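Local coordinates for protein acetylserotonin O-methyltransferase (Homo sapiens, PDB 4A6D) that catalyses the last step of melatonin synthesis, transferring the methyl group of S-adenosyl-L-methionine to N-acetylserotonin, at residues 7-10 with 11-15; 86-89 with 90-94. One frame throughout, in Å; residues are numbered along the deposited sequence.

Both contacts are local and run in series along the dimerisation region: interaction 1 is complete before interaction 2 begins, so they neither nest nor cross, and neither closes a loop. Residues 7-15 form the opening turns of the long helix 7-31. The chain then passes through three further helices and the hairpin of strands 73-78 and 81-86 before residues 86-94 turn from that hairpin into helix 88-94. Within one chain the two contacts stay apart, their nearest atoms about 16 Å from each other. Across the homodimer they do meet: Tyr9 and Leu12 of one subunit pack on Tyr93 of the second subunit, joining the first turns of helix 7-31 to helix 88-94 of the partner subunit.

Interaction 1. Residues 7-10 with 11-15; sequences QAYR and LLNDY
The aromatic ring of Tyr9 lies under the side-chain amide of Asn13, one turn further along the first helix of the dimerisation domain. Asn13 ND2 sits 3.4 Å above the ring plane and over its centre, while ring and amide planes stand 78° apart, so the amide meets the face with its nitrogen end and does not stack flat on it. Tyr9 CG is anti to the backbone nitrogen (chi1 -173°), which swings the ring forward along the helix to this place. The same ND2 donates to Tyr9 O at 2.7 Å, a bent bond with an N-H...O angle of 137°. The carbonyl bond fixes the amide, and the ring face lies against its nitrogen. Replacing Tyr9 by an alanine would probably strip the amide of its aromatic platform, leaving it freer to turn, and remove the ring that meets Tyr93 of the second subunit. Leu12 N to Ala8 O, at 3.1 Å, and Asp14 N to Arg10 O, at 3.0 Å, continue the regular i to i+4 helical pattern. Leu12 also packs on that Tyr93 of the second subunit. Tyr9 O accepts twice: Asn13 N, 3.2 Å away, and Asn13 ND2 approach it from opposite faces of the carbonyl plane.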
loop_
_atom_site.group_PDB
_atom_site.type_symbol
_atom_site.label_atom_id
_atom_site.label_comp_id
_atom_site.label_asym_id
_atom_site.label_seq_id
_atom_site.Cartn_x
_atom_site.Cartn_y
_atom_site.Cartn_z
ATOM N N GLN A 7 7.828 16.380 -10.987
ATOM C CA GLN A 7 6.603 15.601 -11.057
ATOM C C GLN A 7 6.783 14.076 -11.059
ATOM O O GLN A 7 5.930 13.371 -10.504
ATOM C CB GLN A 7 5.758 16.064 -12.254
ATOM C CG GLN A 7 5.087 17.426 -12.049
ATOM C CD GLN A 7 3.671 17.327 -11.520
ATOM O OE1 GLN A 7 2.697 17.635 -12.227
ATOM N NE2 GLN A 7 3.524 16.924 -10.255
ATOM N N ALA A 8 7.867 13.566 -11.696
ATOM C CA ALA A 8 8.168 12.127 -11.774
ATOM C C ALA A 8 8.601 11.589 -10.413
ATOM O O ALA A 8 8.270 10.467 -10.067
ATOM C CB ALA A 8 9.255 11.868 -12.802
ATOM N N TYR A 9 9.322 12.399 -9.648
ATOM C CA TYR A 9 9.793 12.068 -8.308
ATOM C C TYR A 9 8.631 12.042 -7.321
ATOM O O TYR A 9 8.591 11.179 -6.451
ATOM C CB TYR A 9 10.876 13.066 -7.873
ATOM C CG TYR A 9 11.543 12.696 -6.573
ATOM C CD1 TYR A 9 12.309 11.533 -6.461
ATOM C CD2 TYR A 9 11.397 13.492 -5.443
ATOM C CE1 TYR A 9 12.904 11.171 -5.254
ATOM C CE2 TYR A 9 11.969 13.124 -4.223
ATOM C CZ TYR A 9 12.767 11.996 -4.148
ATOM O OH TYR A 9 13.352 11.674 -2.950
ATOM N N ARG A 10 7.665 12.967 -7.494
ATOM C CA ARG A 10 6.445 13.068 -6.684
ATOM C C ARG A 10 5.564 11.854 -6.954
ATOM O O ARG A 10 5.006 11.276 -6.019
ATOM C CB ARG A 10 5.685 14.371 -6.986
ATOM C CG ARG A 10 6.427 15.640 -6.499
ATOM C CD ARG A 10 5.655 16.950 -6.713
ATOM N NE ARG A 10 4.286 16.934 -6.175
ATOM C CZ ARG A 10 3.963 17.073 -4.887
ATOM N NH1 ARG A 10 4.910 17.224 -3.969
ATOM N NH2 ARG A 10 2.694 17.041 -4.508
ATOM N N LEU A 11 5.506 11.426 -8.221
ATOM C CA LEU A 11 4.720 10.268 -8.636
ATOM C C LEU A 11 5.279 8.957 -8.043
ATOM O O LEU A 11 4.528 8.160 -7.479
ATOM C CB LEU A 11 4.597 10.220 -10.179
ATOM C CG LEU A 11 3.636 9.160 -10.749
ATOM C CD1 LEU A 11 2.191 9.530 -10.481
ATOM C CD2 LEU A 11 3.877 8.967 -12.224
ATOM N N LEU A 12 6.590 8.764 -8.146
ATOM C CA LEU A 12 7.311 7.626 -7.584
ATOM C C LEU A 12 7.077 7.496 -6.056
ATOM O O LEU A 12 6.879 6.378 -5.557
ATOM C CB LEU A 12 8.808 7.771 -7.883
ATOM C CG LEU A 12 9.690 6.610 -7.438
ATOM C CD1 LEU A 12 9.414 5.349 -8.295
ATOM C CD2 LEU A 12 11.134 7.013 -7.467
ATOM N N ASN A 13 7.061 8.639 -5.340
ATOM C CA ASN A 13 6.812 8.684 -3.904
ATOM C C ASN A 13 5.371 8.340 -3.559
ATOM O O ASN A 13 5.127 7.525 -2.670
ATOM C CB ASN A 13 7.306 9.995 -3.283
ATOM C CG ASN A 13 8.798 9.982 -3.117
ATOM O OD1 ASN A 13 9.349 9.272 -2.273
ATOM N ND2 ASN A 13 9.495 10.696 -3.978
ATOM N N ASP A 14 4.427 8.848 -4.341
ATOM C CA ASP A 14 3.004 8.530 -4.211
ATOM C C ASP A 14 2.820 7.021 -4.230
ATOM O O ASP A 14 2.064 6.468 -3.406
ATOM C CB ASP A 14 2.230 9.122 -5.406
ATOM C CG ASP A 14 1.849 10.586 -5.327
ATOM O OD1 ASP A 14 2.331 11.279 -4.400
ATOM O OD2 ASP A 14 1.069 11.049 -6.208
ATOM N N TYR A 15 3.495 6.360 -5.203
ATOM C CA TYR A 15 3.405 4.920 -5.399
ATOM C C TYR A 15 4.082 4.208 -4.259
ATOM O O TYR A 15 3.536 3.250 -3.720
ATOM C CB TYR A 15 4.050 4.501 -6.740
ATOM C CG TYR A 15 3.382 4.995 -8.022
ATOM C CD1 TYR A 15 2.065 5.445 -8.020
ATOM C CD2 TYR A 15 4.054 4.959 -9.238
ATOM C CE1 TYR A 15 1.441 5.859 -9.187
ATOM C CE2 TYR A 15 3.450 5.398 -10.410
ATOM C CZ TYR A 15 2.132 5.822 -10.387
ATOM O OH TYR A 15 1.523 6.269 -11.536
#

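Interaction 2. Residues 86-89 with 90-94; sequences NTEL and SSDYL. With SO4 (sulfate ion), chain G.
Ser90 and Thr87 bond to each other in both directions. Ser90 N donates to Thr87 OG1 at 3.1 Å in a nearly straight bond (170°), and Thr87 N returns the bond to Ser90 OG at 2.9 Å. Both hydroxyls sit between their own backbone nitrogen and carbonyl carbon (chi1 50° for Thr87, 53° for Ser90), which points Thr87 OG1 forward to Ser90 N and Ser90 OG back to Thr87 N. Asn86 OD1 lies 2.9 Å from Ser90 OG, and Leu72 O is a further hydrogen-bond partner of both hydroxyls. Asn86 is held in turn by its ND2, bonded to Phe34 O. Glu88 N, at the opening of the helix, donates to O3 of a sulfate ion, probably from the crystallisation liquor, at 3.1 Å, a place where the helix dipole would probably help to hold the anion. One turn on, Glu88 OE1 and Asp92 OD2 come within 3.7 Å, a like-charge approach that is probably unfavourable. Leu89 CD2 touches Leu94 CD1 at 4.2 Å, and both leucines pack on Leu12 of the second subunit; Tyr93 OH hydrogen-bonds Asp6 OD1 of the second subunit. The reciprocal Thr87-Ser90 bonds define a capping box, with Thr87 as N-cap of helix 88-94.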
loop_
_atom_site.group_PDB
_atom_site.type_symbol
_atom_site.label_atom_id
_atom_site.label_comp_id
_atom_site.label_asym_id
_atom_site.label_seq_id
_atom_site.Cartn_x
_atom_site.Cartn_y
_atom_site.Cartn_z
ATOM N N ASN A 86 -17.138 13.458 10.205
ATOM C CA ASN A 86 -17.164 12.635 8.999
ATOM C C ASN A 86 -17.444 13.487 7.757
ATOM O O ASN A 86 -18.013 14.588 7.850
ATOM C CB ASN A 86 -18.224 11.530 9.117
ATOM C CG ASN A 86 -17.791 10.272 9.831
ATOM O OD1 ASN A 86 -16.720 9.709 9.579
ATOM N ND2 ASN A 86 -18.666 9.749 10.678
ATOM N N THR A 87 -17.026 12.964 6.597
ATOM C CA THR A 87 -17.261 13.539 5.270
ATOM C C THR A 87 -18.471 12.806 4.659
ATOM O O THR A 87 -19.067 11.945 5.319
ATOM C CB THR A 87 -16.036 13.301 4.375
ATOM O OG1 THR A 87 -15.670 11.918 4.444
ATOM C CG2 THR A 87 -14.872 14.208 4.710
ATOM N N GLU A 88 -18.811 13.111 3.392
ATOM C CA GLU A 88 -19.896 12.412 2.697
ATOM C C GLU A 88 -19.396 11.003 2.418
ATOM O O GLU A 88 -20.123 10.043 2.649
ATOM C CB GLU A 88 -20.277 13.128 1.391
ATOM C CG GLU A 88 -21.195 14.323 1.601
ATOM C CD GLU A 88 -22.690 14.072 1.523
ATOM O OE1 GLU A 88 -23.117 12.893 1.531
ATOM O OE2 GLU A 88 -23.442 15.073 1.469
ATOM N N LEU A 89 -18.103 10.895 2.032
ATOM C CA LEU A 89 -17.367 9.662 1.743
ATOM C C LEU A 89 -17.431 8.666 2.911
ATOM O O LEU A 89 -17.831 7.528 2.711
ATOM C CB LEU A 89 -15.883 10.032 1.442
ATOM C CG LEU A 89 -15.043 9.025 0.641
ATOM C CD1 LEU A 89 -13.848 9.704 0.007
ATOM C CD2 LEU A 89 -14.594 7.855 1.491
ATOM N N SER A 90 -16.973 9.080 4.101
ATOM C CA SER A 90 -16.903 8.236 5.290
ATOM C C SER A 90 -18.257 7.868 5.850
ATOM O O SER A 90 -18.428 6.753 6.329
ATOM C CB SER A 90 -15.985 8.833 6.358
ATOM O OG SER A 90 -16.304 10.171 6.703
ATOM N N SER A 91 -19.223 8.792 5.780
ATOM C CA SER A 91 -20.582 8.538 6.252
ATOM C C SER A 91 -21.225 7.438 5.380
ATOM O O SER A 91 -21.746 6.450 5.905
ATOM C CB SER A 91 -21.399 9.827 6.210
ATOM O OG SER A 91 -22.779 9.582 6.425
ATOM N N ASP A 92 -21.106 7.584 4.051
ATOM C CA ASP A 92 -21.665 6.660 3.075
ATOM C C ASP A 92 -20.916 5.340 2.945
ATOM O O ASP A 92 -21.563 4.315 2.715
ATOM C CB ASP A 92 -21.778 7.331 1.687
ATOM C CG ASP A 92 -22.580 8.626 1.604
ATOM O OD1 ASP A 92 -23.414 8.874 2.507
ATOM O OD2 ASP A 92 -22.360 9.399 0.646
ATOM N N TYR A 93 -19.571 5.340 3.024
ATOM C CA TYR A 93 -18.835 4.094 2.775
ATOM C C TYR A 93 -18.070 3.511 3.923
ATOM O O TYR A 93 -17.533 2.415 3.776
ATOM C CB TYR A 93 -17.890 4.253 1.570
ATOM C CG TYR A 93 -18.555 4.749 0.305
ATOM C CD1 TYR A 93 -19.451 3.946 -0.399
ATOM C CD2 TYR A 93 -18.277 6.017 -0.201
ATOM C CE1 TYR A 93 -20.098 4.413 -1.546
ATOM C CE2 TYR A 93 -18.904 6.487 -1.357
ATOM C CZ TYR A 93 -19.811 5.679 -2.028
ATOM O OH TYR A 93 -20.425 6.139 -3.168
ATOM N N LEU A 94 -17.959 4.244 5.036
ATOM C CA LEU A 94 -17.127 3.837 6.163
ATOM C C LEU A 94 -17.839 3.705 7.514
ATOM O O LEU A 94 -17.177 3.401 8.507
ATOM C CB LEU A 94 -15.872 4.762 6.256
ATOM C CG LEU A 94 -15.016 4.887 4.979
ATOM C CD1 LEU A 94 -13.933 5.943 5.133
ATOM C CD2 LEU A 94 -14.359 3.579 4.636
HETATM S S SO4 G . -17.955 16.791 2.683
HETATM O O1 SO4 G . -19.192 17.141 1.958
HETATM O O2 SO4 G . -18.276 16.537 4.079
HETATM O O3 SO4 G . -17.376 15.573 2.094
HETATM O O4 SO4 G . -16.995 17.901 2.590
#